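Long-range contacts in adhesin LabA (Helicobacter pylori, PDB 6GMM), which probably binds LacdiNAc-type sugars of the gastric mucosa as an adhesin exodomain, helping the bacterium attach to host tissue: residues L15-S20 against N440-V445; Y78-C83 against A205-N210; S90-V95 against S127-A132; D157-L162 against V183-A188; V419-N424 against D433-D438. All coordinates share one frame; numbering follows the deposited sequence.

Contact 1 of 5, residues L15-S20 against N440-V445; sequences LLTNYS and NIHSQV
L16 and H442 meet at the centre of this helix-to-helix contact, where the imidazole of H442 lies against the leucine's inner carbons. NE2 of H442 comes within 3.4 Å of L16 CB, while CD2 of the same ring lies 3.6 Å from L16 CD1; the two residues reach towards each other's helix and overlap alongside. With CG anti to the backbone N (chi1 -170°), the ring of H442 brings its edge towards T17, whose OG1 lies near the ring plane, 3.8 Å from NE2. S20 CB adds an oblique contact on CE1. One helical turn along from H442, the V445 side chain lies at about a right angle to that of L16, its CG1 3.7 Å from L16 CD1, closing over the leucine's tip.

The axes of the short segments approach to 11.0 Å and run in roughly opposite directions, at 145°. I437 of the preceding strand touches both L16 and H442, and N13 and L12 extend the footing of the second helix. T17 OG1 already bonds the backbone O of N13. No hydrogen bond joins the segments, and NE2 of H442 is buried without a partner, which would probably disfavour a charged imidazole here.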
# COMPACT_ATOMS: atom_id res chain seq x y z
N LEU A 15 -22.74 22.89 7.73
CA LEU A 15 -23.73 22.26 8.60
C LEU A 15 -24.73 21.48 7.73
O LEU A 15 -25.18 20.40 8.12
CB LEU A 15 -24.49 23.33 9.43
CG LEU A 15 -23.78 23.94 10.65
CD1 LEU A 15 -24.48 25.23 11.09
CD2 LEU A 15 -23.76 22.97 11.82
N LEU A 16 -25.08 22.03 6.55
CA LEU A 16 -26.01 21.40 5.61
C LEU A 16 -25.44 20.10 5.05
O LEU A 16 -26.13 19.09 5.04
CB LEU A 16 -26.40 22.37 4.50
CG LEU A 16 -27.39 23.49 4.90
CD1 LEU A 16 -27.63 24.43 3.73
CD2 LEU A 16 -28.70 22.92 5.41
N THR A 17 -24.15 20.14 4.66
CA THR A 17 -23.37 19.01 4.15
C THR A 17 -23.31 17.92 5.23
O THR A 17 -23.70 16.77 4.96
CB THR A 17 -22.01 19.53 3.72
OG1 THR A 17 -22.22 20.35 2.57
CG2 THR A 17 -20.98 18.41 3.38
N ASN A 18 -22.94 18.30 6.45
CA ASN A 18 -22.86 17.36 7.58
C ASN A 18 -24.21 16.75 7.90
O ASN A 18 -24.30 15.55 8.13
CB ASN A 18 -22.24 18.03 8.82
CG ASN A 18 -20.74 18.24 8.73
OD1 ASN A 18 -20.06 17.80 7.79
ND2 ASN A 18 -20.18 18.93 9.71
N TYR A 19 -25.28 17.57 7.85
CA TYR A 19 -26.65 17.15 8.11
C TYR A 19 -27.08 16.14 7.03
O TYR A 19 -27.54 15.04 7.37
CB TYR A 19 -27.57 18.40 8.07
CG TYR A 19 -29.05 18.15 8.25
CD1 TYR A 19 -29.90 18.02 7.15
CD2 TYR A 19 -29.64 18.16 9.51
CE1 TYR A 19 -31.27 17.80 7.30
CE2 TYR A 19 -31.01 17.95 9.68
CZ TYR A 19 -31.82 17.78 8.57
OH TYR A 19 -33.19 17.63 8.70
N SER A 20 -26.96 16.52 5.75
CA SER A 20 -27.37 15.74 4.58
C SER A 20 -26.78 14.33 4.58
O SER A 20 -27.52 13.37 4.33
CB SER A 20 -26.98 16.47 3.30
OG SER A 20 -27.32 15.68 2.17
N ASN A 440 -32.72 21.87 -3.25
CA ASN A 440 -32.73 23.13 -4.00
C ASN A 440 -32.31 24.31 -3.15
O ASN A 440 -31.49 25.11 -3.60
CB ASN A 440 -34.07 23.34 -4.69
CG ASN A 440 -34.44 22.17 -5.57
OD1 ASN A 440 -33.65 21.74 -6.43
ND2 ASN A 440 -35.59 21.56 -5.32
N ILE A 441 -32.83 24.40 -1.90
CA ILE A 441 -32.41 25.48 -1.00
C ILE A 441 -30.93 25.24 -0.63
O ILE A 441 -30.16 26.20 -0.58
CB ILE A 441 -33.37 25.73 0.21
CG1 ILE A 441 -34.85 25.84 -0.26
CG2 ILE A 441 -32.95 26.99 0.98
CD1 ILE A 441 -35.91 25.60 0.83
N HIS A 442 -30.51 23.94 -0.48
CA HIS A 442 -29.13 23.55 -0.17
C HIS A 442 -28.18 24.01 -1.28
O HIS A 442 -27.24 24.73 -0.99
CB HIS A 442 -29.03 22.03 0.04
CG HIS A 442 -27.71 21.53 0.59
ND1 HIS A 442 -27.46 20.18 0.73
CD2 HIS A 442 -26.63 22.23 1.01
CE1 HIS A 442 -26.25 20.09 1.24
NE2 HIS A 442 -25.69 21.29 1.40
N SER A 443 -28.49 23.65 -2.55
CA SER A 443 -27.76 24.07 -3.75
C SER A 443 -27.61 25.59 -3.78
O SER A 443 -26.51 26.09 -3.99
CB SER A 443 -28.48 23.61 -5.01
OG SER A 443 -28.30 22.22 -5.22
N GLN A 444 -28.71 26.30 -3.53
CA GLN A 444 -28.75 27.76 -3.46
C GLN A 444 -27.78 28.30 -2.43
O GLN A 444 -27.02 29.20 -2.77
CB GLN A 444 -30.17 28.24 -3.16
CG GLN A 444 -30.98 28.48 -4.42
CD GLN A 444 -32.32 29.08 -4.12
OE1 GLN A 444 -33.05 28.64 -3.23
NE2 GLN A 444 -32.71 30.07 -4.91
N VAL A 445 -27.73 27.71 -1.22
CA VAL A 445 -26.82 28.12 -0.15
C VAL A 445 -25.37 27.85 -0.55
O VAL A 445 -24.54 28.75 -0.47
CB VAL A 445 -27.25 27.50 1.22
CG1 VAL A 445 -26.12 27.52 2.25
CG2 VAL A 445 -28.47 28.22 1.75

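Contact 2 of 5, residues Y78-C83 against A205-N210; sequences YAISPC and ACPWIN
Two irregular loops, each anchored by its own disulfide, are joined here by a single beta bridge between I80 and I209. The residues flanking I80 supply the bonds: N210 N donates to A79 O at 3.0 Å, nearly along the C=O axis, and S81 N donates to W208 O at 3.1 Å from a direction tilted off the carbonyl plane. Both are close to straight, with 168° at the hydrogen. A79 O also receives a CA-H...O contact from I209.

On the inner side of the bridge, where I80, P207 and I209 are buried, the side chains are apolar. With CG1 of I80 beside the backbone N (chi1 -72°), CG2 is anti to it and rests 3.7 Å from P207 CG, while CG1 of I80 meets I209 CD1 at 4.0 Å. I209 also sets CG2 against A79 CB, whose small methyl fits beside this branch. W73 and M76 of helix 57-76 and I237 extend this apolar layer.

N210 suits the outer side because its amide reaches the other loop through water. Its ND2 lies 3.4 Å from S81 CA, beside P82 CD, and donates to a water that is also hydrogen-bonded to S81 OG. A second water lies 2.9 Å from Y78 O and at best weakly bonds N210 OD1; it cannot serve all its acceptors at once.

C83 is bonded to C113 and C206 to C235. W208 and I209 also make backbone bonds with S124 and G232. Two bonds flanking one residue pair make this an isolated beta bridge between disulfide-anchored loops, not part of an extended sheet.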
# COMPACT_ATOMS: atom_id res chain seq x y z
N TYR A 78 27.42 -5.86 -9.21
CA TYR A 78 28.62 -6.04 -10.01
C TYR A 78 29.58 -4.86 -9.88
O TYR A 78 30.78 -5.08 -9.95
CB TYR A 78 28.26 -6.33 -11.48
CG TYR A 78 28.05 -5.13 -12.36
CD1 TYR A 78 26.82 -4.48 -12.40
CD2 TYR A 78 29.06 -4.67 -13.20
CE1 TYR A 78 26.62 -3.37 -13.23
CE2 TYR A 78 28.87 -3.57 -14.03
CZ TYR A 78 27.65 -2.91 -14.03
OH TYR A 78 27.46 -1.82 -14.85
N ALA A 79 29.10 -3.64 -9.73
CA ALA A 79 30.02 -2.51 -9.64
C ALA A 79 30.39 -2.16 -8.19
O ALA A 79 31.03 -1.14 -7.95
CB ALA A 79 29.45 -1.31 -10.37
N ILE A 80 30.02 -3.02 -7.23
CA ILE A 80 30.39 -2.76 -5.84
C ILE A 80 31.82 -3.21 -5.65
O ILE A 80 32.14 -4.39 -5.91
CB ILE A 80 29.45 -3.45 -4.82
CG1 ILE A 80 28.08 -2.78 -4.79
CG2 ILE A 80 30.10 -3.51 -3.42
CD1 ILE A 80 27.03 -3.64 -4.16
N SER A 81 32.67 -2.28 -5.16
CA SER A 81 34.09 -2.45 -4.85
C SER A 81 34.32 -3.88 -4.31
O SER A 81 33.68 -4.25 -3.32
CB SER A 81 34.54 -1.40 -3.84
OG SER A 81 35.91 -1.14 -4.05
N PRO A 82 35.11 -4.71 -5.04
CA PRO A 82 35.26 -6.13 -4.69
C PRO A 82 35.27 -6.44 -3.20
O PRO A 82 36.10 -5.96 -2.44
CB PRO A 82 36.55 -6.55 -5.39
CG PRO A 82 37.01 -5.32 -6.16
CD PRO A 82 35.84 -4.42 -6.29
N CYS A 83 34.32 -7.26 -2.80
CA CYS A 83 34.11 -7.65 -1.41
C CYS A 83 35.25 -8.50 -0.87
O CYS A 83 35.92 -9.20 -1.64
CB CYS A 83 32.76 -8.34 -1.24
SG CYS A 83 32.57 -9.83 -2.26
N ALA A 205 26.13 -0.04 5.01
CA ALA A 205 27.48 -0.44 4.64
C ALA A 205 28.03 0.59 3.65
O ALA A 205 29.21 0.94 3.71
CB ALA A 205 27.48 -1.83 4.03
N CYS A 206 27.14 1.14 2.79
CA CYS A 206 27.46 2.17 1.79
C CYS A 206 28.84 1.94 1.12
O CYS A 206 29.71 2.81 1.21
CB CYS A 206 27.37 3.55 2.42
SG CYS A 206 27.76 4.90 1.28
N PRO A 207 29.09 0.78 0.46
CA PRO A 207 30.41 0.55 -0.14
C PRO A 207 30.68 1.49 -1.31
O PRO A 207 29.76 2.18 -1.75
CB PRO A 207 30.31 -0.91 -0.60
CG PRO A 207 28.85 -1.08 -0.90
CD PRO A 207 28.20 -0.37 0.24
N TRP A 208 31.92 1.54 -1.80
CA TRP A 208 32.29 2.38 -2.93
C TRP A 208 31.84 1.71 -4.22
O TRP A 208 31.64 0.50 -4.23
CB TRP A 208 33.81 2.61 -2.93
CG TRP A 208 34.36 3.51 -3.99
CD1 TRP A 208 35.14 3.14 -5.05
CD2 TRP A 208 34.29 4.94 -4.03
NE1 TRP A 208 35.58 4.26 -5.73
CE2 TRP A 208 35.06 5.38 -5.13
CE3 TRP A 208 33.65 5.91 -3.23
CZ2 TRP A 208 35.18 6.74 -5.48
CZ3 TRP A 208 33.80 7.26 -3.55
CH2 TRP A 208 34.54 7.66 -4.68
N ILE A 209 31.62 2.49 -5.27
CA ILE A 209 31.25 1.97 -6.59
C ILE A 209 32.49 2.17 -7.44
O ILE A 209 33.08 3.25 -7.37
CB ILE A 209 29.98 2.69 -7.17
CG1 ILE A 209 28.69 2.46 -6.29
CG2 ILE A 209 29.72 2.30 -8.64
CD1 ILE A 209 28.21 0.97 -6.09
N ASN A 210 32.90 1.14 -8.22
CA ASN A 210 34.10 1.17 -9.07
C ASN A 210 34.12 2.44 -9.92
O ASN A 210 33.12 2.77 -10.57
CB ASN A 210 34.23 -0.10 -9.97
CG ASN A 210 34.32 -1.43 -9.22
OD1 ASN A 210 33.94 -2.50 -9.75
ND2 ASN A 210 34.83 -1.41 -7.99
O HOH W 1 32.88 -4.86 -11.97
O HOH W 2 36.59 0.09 -6.41

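Contact 3 of 5, residues S90-V95 against S127-A132; sequences SKNGGV and STENYA
Placed anti to the carbonyl carbon by chi1 of -62°, T128 OG1 points at G94 O, while S127 OG, anti to its own backbone N (chi1 -178°), turns towards N92 O. These residues bring the start of helix 128-145, with S127 at the N-cap position, against a type I' beta turn running from K91 to G94. The turn is closed by its own G94 N to K91 O bond.

N92 O is the main acceptor for the helix start. E129 N donates to it at 3.0 Å from above the carbonyl plane, and S127 OG adds a weak bond at 2.9 Å. First-turn N-H groups lack acceptors within their own helix, so a carbonyl from the turn suits this place. Positive phi at the two central residues, N92 and G93, makes the turn type I'. G93, having no side chain, lets the backbones approach to 4.2 Å between the CA atoms of G93 and E129.

The N92 amide is held from outside by P85 O, which accepts from ND2. The extended E129 side chain runs alongside the N92 backbone, bringing its CD to 3.9 Å from N92 CA. T128 uses both branches. Its CG2 packs 3.4 Å from G93 O. The hydroxyl T128 OG1 donates to G94 O at 2.7 Å, nearly straight on to the carbonyl oxygen.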
# COMPACT_ATOMS: atom_id res chain seq x y z
N SER A 90 40.59 -13.18 9.56
CA SER A 90 39.80 -13.77 10.64
C SER A 90 38.64 -12.86 11.03
O SER A 90 37.75 -13.24 11.79
CB SER A 90 40.69 -14.04 11.85
OG SER A 90 41.00 -12.85 12.56
N LYS A 91 38.64 -11.65 10.47
CA LYS A 91 37.65 -10.64 10.78
C LYS A 91 36.69 -10.34 9.60
O LYS A 91 36.99 -10.74 8.46
CB LYS A 91 38.39 -9.37 11.21
CG LYS A 91 39.33 -9.58 12.39
CD LYS A 91 39.44 -8.32 13.22
CE LYS A 91 40.34 -8.48 14.42
NZ LYS A 91 40.35 -7.26 15.27
N ASN A 92 35.53 -9.68 9.90
CA ASN A 92 34.56 -9.18 8.92
C ASN A 92 33.92 -10.26 8.03
O ASN A 92 33.51 -9.96 6.90
CB ASN A 92 35.21 -8.06 8.07
CG ASN A 92 35.77 -6.94 8.93
OD1 ASN A 92 35.21 -6.59 9.96
ND2 ASN A 92 36.92 -6.39 8.57
N GLY A 93 33.75 -11.47 8.56
CA GLY A 93 33.14 -12.56 7.81
C GLY A 93 34.17 -13.45 7.13
O GLY A 93 33.82 -14.47 6.53
N GLY A 94 35.44 -13.04 7.22
CA GLY A 94 36.57 -13.79 6.65
C GLY A 94 36.49 -13.88 5.14
O GLY A 94 36.06 -12.93 4.48
N VAL A 95 36.90 -15.01 4.59
CA VAL A 95 36.88 -15.24 3.14
C VAL A 95 35.79 -16.27 2.86
O VAL A 95 35.87 -17.39 3.39
CB VAL A 95 38.27 -15.69 2.58
CG1 VAL A 95 38.19 -15.96 1.07
CG2 VAL A 95 39.34 -14.64 2.85
N SER A 127 32.25 -5.56 3.17
CA SER A 127 32.62 -6.65 4.08
C SER A 127 32.05 -8.00 3.58
O SER A 127 30.99 -8.03 2.95
CB SER A 127 31.98 -6.36 5.44
OG SER A 127 32.32 -7.35 6.38
N THR A 128 32.70 -9.11 3.93
CA THR A 128 32.23 -10.46 3.58
C THR A 128 30.93 -10.73 4.33
O THR A 128 29.97 -11.14 3.68
CB THR A 128 33.30 -11.51 3.87
OG1 THR A 128 34.45 -11.25 3.06
CG2 THR A 128 32.81 -12.94 3.62
N GLU A 129 30.86 -10.38 5.65
CA GLU A 129 29.65 -10.55 6.47
C GLU A 129 28.43 -9.83 5.88
O GLU A 129 27.35 -10.43 5.85
CB GLU A 129 29.86 -10.21 7.97
CG GLU A 129 30.29 -8.81 8.35
CD GLU A 129 30.81 -8.63 9.78
OE1 GLU A 129 30.75 -9.59 10.58
OE2 GLU A 129 31.30 -7.52 10.10
N ASN A 130 28.59 -8.58 5.38
CA ASN A 130 27.49 -7.84 4.75
C ASN A 130 27.13 -8.45 3.39
O ASN A 130 26.00 -8.38 2.99
CB ASN A 130 27.82 -6.38 4.60
CG ASN A 130 27.79 -5.64 5.92
OD1 ASN A 130 27.09 -6.00 6.86
ND2 ASN A 130 28.53 -4.56 5.99
N TYR A 131 28.07 -9.05 2.68
CA TYR A 131 27.71 -9.68 1.42
C TYR A 131 26.85 -10.89 1.74
O TYR A 131 25.77 -11.02 1.17
CB TYR A 131 28.94 -10.04 0.55
CG TYR A 131 28.52 -10.41 -0.86
CD1 TYR A 131 27.93 -11.65 -1.13
CD2 TYR A 131 28.60 -9.49 -1.90
CE1 TYR A 131 27.46 -11.97 -2.40
CE2 TYR A 131 28.15 -9.81 -3.18
CZ TYR A 131 27.57 -11.04 -3.42
OH TYR A 131 27.06 -11.34 -4.66
N ALA A 132 27.26 -11.69 2.74
CA ALA A 132 26.55 -12.89 3.19
C ALA A 132 25.11 -12.55 3.58
O ALA A 132 24.19 -13.26 3.17
CB ALA A 132 27.30 -13.55 4.35

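Contact 4 of 5, residues D157-L162 against V183-A188; sequences DTNTEL and VTKNNA
Backbone hydrogen bonds between L162 and T184 form the regular part of this antiparallel hairpin contact. L162 N donates to T184 O at 2.7 Å, and T184 N returns a bond to L162 O at 3.0 Å. The adjoining E161 and K185 make a non-hydrogen-bonded pair, after which N186 N reaches T160 O at 2.7 Å. CA-H...O contacts from K185 to T160 O and from E161 to T184 O fill the intervals.

Side-chain polar bonds extend the pairing past the strands. N187 ND2 donates to T158 O at 3.0 Å, in the carbonyl plane and on a lone pair, with its own amide nearly coplanar with the acceptor. Its CG sits between the backbone N and carbonyl carbon (chi1 82°), leaving OD1 to cap V190 N; asparagine can thus donate and accept at once. K185 bends at chi2 to lay its methylenes along the T160 and N159 backbone, ending in a weak NZ bond to N159 OD1. Within the first segment, T160 OG1 donates to D157 OD1.

Apolar contact is modest: L162 CB lies 4.2 Å from both T184 CG2 and N186 CB. Separately, the carboxylate oxygen E161 OE1 lies against the V183 CG1 methyl.

L162 leans on I140 and A144 of helix 128-145, whose A144 O also accepts from N186 ND2. T184 and N186 touch helix 188-205, which starts straight after N187, so the hairpin packs across both helices.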
# COMPACT_ATOMS: atom_id res chain seq x y z
N ASP A 157 -2.92 -16.69 2.93
CA ASP A 157 -2.08 -17.87 3.17
C ASP A 157 -0.69 -17.45 3.71
O ASP A 157 0.14 -16.94 2.96
CB ASP A 157 -1.96 -18.67 1.86
CG ASP A 157 -1.28 -20.02 1.99
OD1 ASP A 157 -0.56 -20.24 3.00
OD2 ASP A 157 -1.45 -20.86 1.07
N THR A 158 -0.46 -17.68 5.02
CA THR A 158 0.77 -17.25 5.69
C THR A 158 1.66 -18.37 6.24
O THR A 158 2.79 -18.10 6.64
CB THR A 158 0.45 -16.26 6.83
OG1 THR A 158 -0.41 -16.89 7.78
CG2 THR A 158 -0.11 -14.94 6.33
N ASN A 159 1.16 -19.61 6.29
CA ASN A 159 1.92 -20.73 6.83
C ASN A 159 2.53 -21.69 5.78
O ASN A 159 2.84 -22.84 6.12
CB ASN A 159 1.08 -21.48 7.86
CG ASN A 159 1.60 -21.24 9.26
OD1 ASN A 159 2.24 -22.11 9.86
ND2 ASN A 159 1.41 -20.02 9.76
N THR A 160 2.75 -21.22 4.54
CA THR A 160 3.40 -22.06 3.52
C THR A 160 4.91 -22.05 3.80
O THR A 160 5.51 -20.98 3.87
CB THR A 160 3.02 -21.62 2.09
OG1 THR A 160 1.60 -21.73 1.94
CG2 THR A 160 3.71 -22.48 1.01
N GLU A 161 5.51 -23.25 4.00
CA GLU A 161 6.94 -23.41 4.31
C GLU A 161 7.84 -23.23 3.09
O GLU A 161 7.55 -23.75 2.00
CB GLU A 161 7.20 -24.79 4.97
CG GLU A 161 8.63 -25.03 5.43
CD GLU A 161 9.00 -26.48 5.71
OE1 GLU A 161 9.47 -26.76 6.84
OE2 GLU A 161 8.85 -27.33 4.80
N LEU A 162 8.96 -22.52 3.30
CA LEU A 162 10.02 -22.32 2.32
C LEU A 162 11.28 -23.01 2.89
O LEU A 162 11.75 -22.64 3.98
CB LEU A 162 10.28 -20.83 2.04
CG LEU A 162 11.22 -20.53 0.86
CD1 LEU A 162 10.57 -20.87 -0.49
CD2 LEU A 162 11.64 -19.09 0.87
N VAL A 183 15.03 -22.72 6.78
CA VAL A 183 13.67 -23.16 7.08
C VAL A 183 12.92 -21.93 7.53
O VAL A 183 13.22 -21.39 8.59
CB VAL A 183 13.56 -24.32 8.10
CG1 VAL A 183 12.13 -24.86 8.13
CG2 VAL A 183 14.54 -25.45 7.77
N THR A 184 12.03 -21.42 6.66
CA THR A 184 11.21 -20.22 6.91
C THR A 184 9.85 -20.33 6.21
O THR A 184 9.49 -21.43 5.75
CB THR A 184 12.00 -18.92 6.55
OG1 THR A 184 11.26 -17.80 7.03
CG2 THR A 184 12.28 -18.78 5.05
N LYS A 185 9.05 -19.23 6.18
CA LYS A 185 7.74 -19.21 5.53
C LYS A 185 7.79 -18.41 4.22
O LYS A 185 8.50 -17.40 4.13
CB LYS A 185 6.62 -18.66 6.46
CG LYS A 185 6.42 -19.35 7.81
CD LYS A 185 5.80 -20.75 7.70
CE LYS A 185 5.67 -21.41 9.04
NZ LYS A 185 5.44 -22.88 8.91
N ASN A 186 7.05 -18.89 3.21
CA ASN A 186 6.89 -18.20 1.93
C ASN A 186 5.66 -17.37 2.18
O ASN A 186 4.52 -17.79 1.90
CB ASN A 186 6.65 -19.16 0.75
CG ASN A 186 6.68 -18.44 -0.59
OD1 ASN A 186 6.65 -17.21 -0.65
ND2 ASN A 186 6.78 -19.19 -1.70
N ASN A 187 5.87 -16.21 2.82
CA ASN A 187 4.78 -15.30 3.15
C ASN A 187 5.31 -13.90 3.03
O ASN A 187 6.52 -13.71 3.12
CB ASN A 187 4.15 -15.63 4.51
CG ASN A 187 4.85 -15.11 5.75
OD1 ASN A 187 5.46 -14.04 5.78
ND2 ASN A 187 4.65 -15.81 6.85
N ALA A 188 4.42 -12.94 2.78
CA ALA A 188 4.76 -11.54 2.54
C ALA A 188 5.48 -10.84 3.69
O ALA A 188 6.25 -9.93 3.42
CB ALA A 188 3.52 -10.77 2.14

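Contact 5 of 5, residues V419-N424 against D433-D438; sequences VSKKTN and DNYYID
Y436, K422 and D433 bury much of the surface in this antiparallel beta hairpin, with K421 close behind. Y436 and K422 share the face of the sheet that also carries S420 and N434. K422, bent at chi2 and chi3, carries NZ over one face of the Y436 ring, offset towards the rim, 4.5 Å from the ring centroid and 23° off its normal: a cation-pi contact. On the way, K422 CB packs 3.6 Å from Y436 CE2. A long flexible amine suits this place, since its methylenes pack on the ring before the charge arrives above it. N434 ND2 donates to Y436 OH at 3.1 Å, nearly in the amide plane, which helps to fix the phenol; S420 OG sits against Y436 CB.

On the other face D433 carries a carboxylate whose OD2 forms a long salt bridge with K421 NZ at 4.0 Å. K421 runs alongside Y435 in the same direction, and its CD rests 3.7 Å from Y435 CE1.

The backbones hold these partners in register. S420 pairs with Y436 and K422 with N434 through two hydrogen bonds each, Y436 N to S420 O being 2.8 Å and N434 N to K422 O also 2.8 Å.

The face bearing V419, Y435 and I437 turns to the helices: Y19 of helix 4-28 touches all three, and helix 388-408 adds Y399 and I402 against V419 and L395 against Y435. D438 then caps the start of helix 439-452.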
# COMPACT_ATOMS: atom_id res chain seq x y z
N VAL A 419 -34.36 22.65 5.84
CA VAL A 419 -34.46 21.47 6.67
C VAL A 419 -35.87 21.46 7.25
O VAL A 419 -36.52 22.51 7.39
CB VAL A 419 -33.37 21.36 7.77
CG1 VAL A 419 -31.98 21.29 7.18
CG2 VAL A 419 -33.46 22.50 8.79
N SER A 420 -36.35 20.26 7.53
CA SER A 420 -37.65 20.04 8.16
C SER A 420 -37.59 18.70 8.87
O SER A 420 -36.76 17.84 8.53
CB SER A 420 -38.80 20.10 7.15
OG SER A 420 -38.72 19.13 6.12
N LYS A 421 -38.43 18.56 9.90
CA LYS A 421 -38.59 17.32 10.64
C LYS A 421 -40.08 16.96 10.74
O LYS A 421 -40.94 17.84 10.81
CB LYS A 421 -37.83 17.30 11.99
CG LYS A 421 -38.20 18.40 12.97
CD LYS A 421 -37.31 18.28 14.21
CE LYS A 421 -38.08 18.11 15.50
NZ LYS A 421 -37.18 17.92 16.66
N LYS A 422 -40.36 15.67 10.60
CA LYS A 422 -41.71 15.12 10.63
C LYS A 422 -41.70 14.04 11.71
O LYS A 422 -40.78 13.21 11.73
CB LYS A 422 -42.02 14.50 9.25
CG LYS A 422 -43.45 14.64 8.76
CD LYS A 422 -43.51 15.26 7.35
CE LYS A 422 -43.29 14.28 6.21
NZ LYS A 422 -42.97 14.98 4.93
N THR A 423 -42.67 14.06 12.63
CA THR A 423 -42.75 13.05 13.68
C THR A 423 -43.41 11.76 13.13
O THR A 423 -44.17 11.80 12.17
CB THR A 423 -43.46 13.59 14.95
OG1 THR A 423 -43.20 14.99 15.11
CG2 THR A 423 -43.03 12.85 16.23
N ASN A 424 -43.07 10.62 13.73
CA ASN A 424 -43.61 9.29 13.43
C ASN A 424 -43.55 8.50 14.76
O ASN A 424 -42.62 7.71 14.96
CB ASN A 424 -42.80 8.59 12.31
CG ASN A 424 -43.43 7.30 11.78
OD1 ASN A 424 -44.66 7.09 11.83
ND2 ASN A 424 -42.60 6.44 11.22
N ASP A 433 -38.37 10.65 14.84
CA ASP A 433 -38.25 11.88 14.05
C ASP A 433 -37.57 11.61 12.73
O ASP A 433 -36.47 11.03 12.68
CB ASP A 433 -37.56 13.00 14.84
CG ASP A 433 -38.45 13.60 15.91
OD1 ASP A 433 -38.51 13.04 17.02
OD2 ASP A 433 -39.12 14.63 15.63
N ASN A 434 -38.27 11.97 11.66
CA ASN A 434 -37.82 11.81 10.29
C ASN A 434 -37.33 13.16 9.83
O ASN A 434 -38.09 14.13 9.82
CB ASN A 434 -38.96 11.29 9.42
CG ASN A 434 -38.90 9.80 9.17
OD1 ASN A 434 -38.55 9.00 10.06
ND2 ASN A 434 -39.24 9.40 7.95
N TYR A 435 -36.04 13.25 9.52
CA TYR A 435 -35.43 14.51 9.11
C TYR A 435 -35.35 14.59 7.61
O TYR A 435 -35.27 13.57 6.92
CB TYR A 435 -34.07 14.71 9.78
CG TYR A 435 -34.16 14.90 11.28
CD1 TYR A 435 -34.28 16.16 11.84
CD2 TYR A 435 -34.08 13.81 12.15
CE1 TYR A 435 -34.33 16.35 13.22
CE2 TYR A 435 -34.14 13.98 13.53
CZ TYR A 435 -34.28 15.25 14.06
OH TYR A 435 -34.37 15.43 15.42
N TYR A 436 -35.45 15.82 7.09
CA TYR A 436 -35.46 16.07 5.66
C TYR A 436 -34.61 17.27 5.35
O TYR A 436 -34.30 18.07 6.23
CB TYR A 436 -36.92 16.29 5.18
CG TYR A 436 -37.83 15.10 5.44
CD1 TYR A 436 -37.97 14.08 4.50
CD2 TYR A 436 -38.55 14.99 6.63
CE1 TYR A 436 -38.78 12.97 4.75
CE2 TYR A 436 -39.36 13.89 6.89
CZ TYR A 436 -39.47 12.88 5.95
OH TYR A 436 -40.27 11.79 6.20
N ILE A 437 -34.22 17.39 4.08
CA ILE A 437 -33.43 18.50 3.56
C ILE A 437 -33.90 18.82 2.14
O ILE A 437 -34.10 17.91 1.33
CB ILE A 437 -31.89 18.29 3.72
CG1 ILE A 437 -31.11 19.54 3.27
CG2 ILE A 437 -31.35 16.99 3.06
CD1 ILE A 437 -29.67 19.65 3.77
N ASP A 438 -34.11 20.12 1.86
CA ASP A 438 -34.51 20.60 0.54
C ASP A 438 -33.24 20.81 -0.25
O ASP A 438 -32.45 21.70 0.08
CB ASP A 438 -35.30 21.90 0.65
CG ASP A 438 -35.95 22.33 -0.65
OD1 ASP A 438 -35.20 22.66 -1.61
OD2 ASP A 438 -37.18 22.35 -0.70

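From the N terminus, helix 4-28 holds the first half of contact 1, which closes only near the C terminus and encloses all the others. Contact 2 opens after helix 57-76 and closes after helix 188-205; contacts 3 and 4 nest inside it, in series, and none cross. Contact 3 neighbours contact 2, with Y131 packing on C83 and N130 on A205, whereas contact 4 stands apart, its centre about 28 Å from that of contact 3. Far off, on the opposite side of the chain's centre from contacts 2 and 3, the hairpin of contact 5 leads into helix 439-452 and touches contact 1 through Y19, whose OH probably hydrogen-bonds Y436 O, joining both chain ends in one bundle.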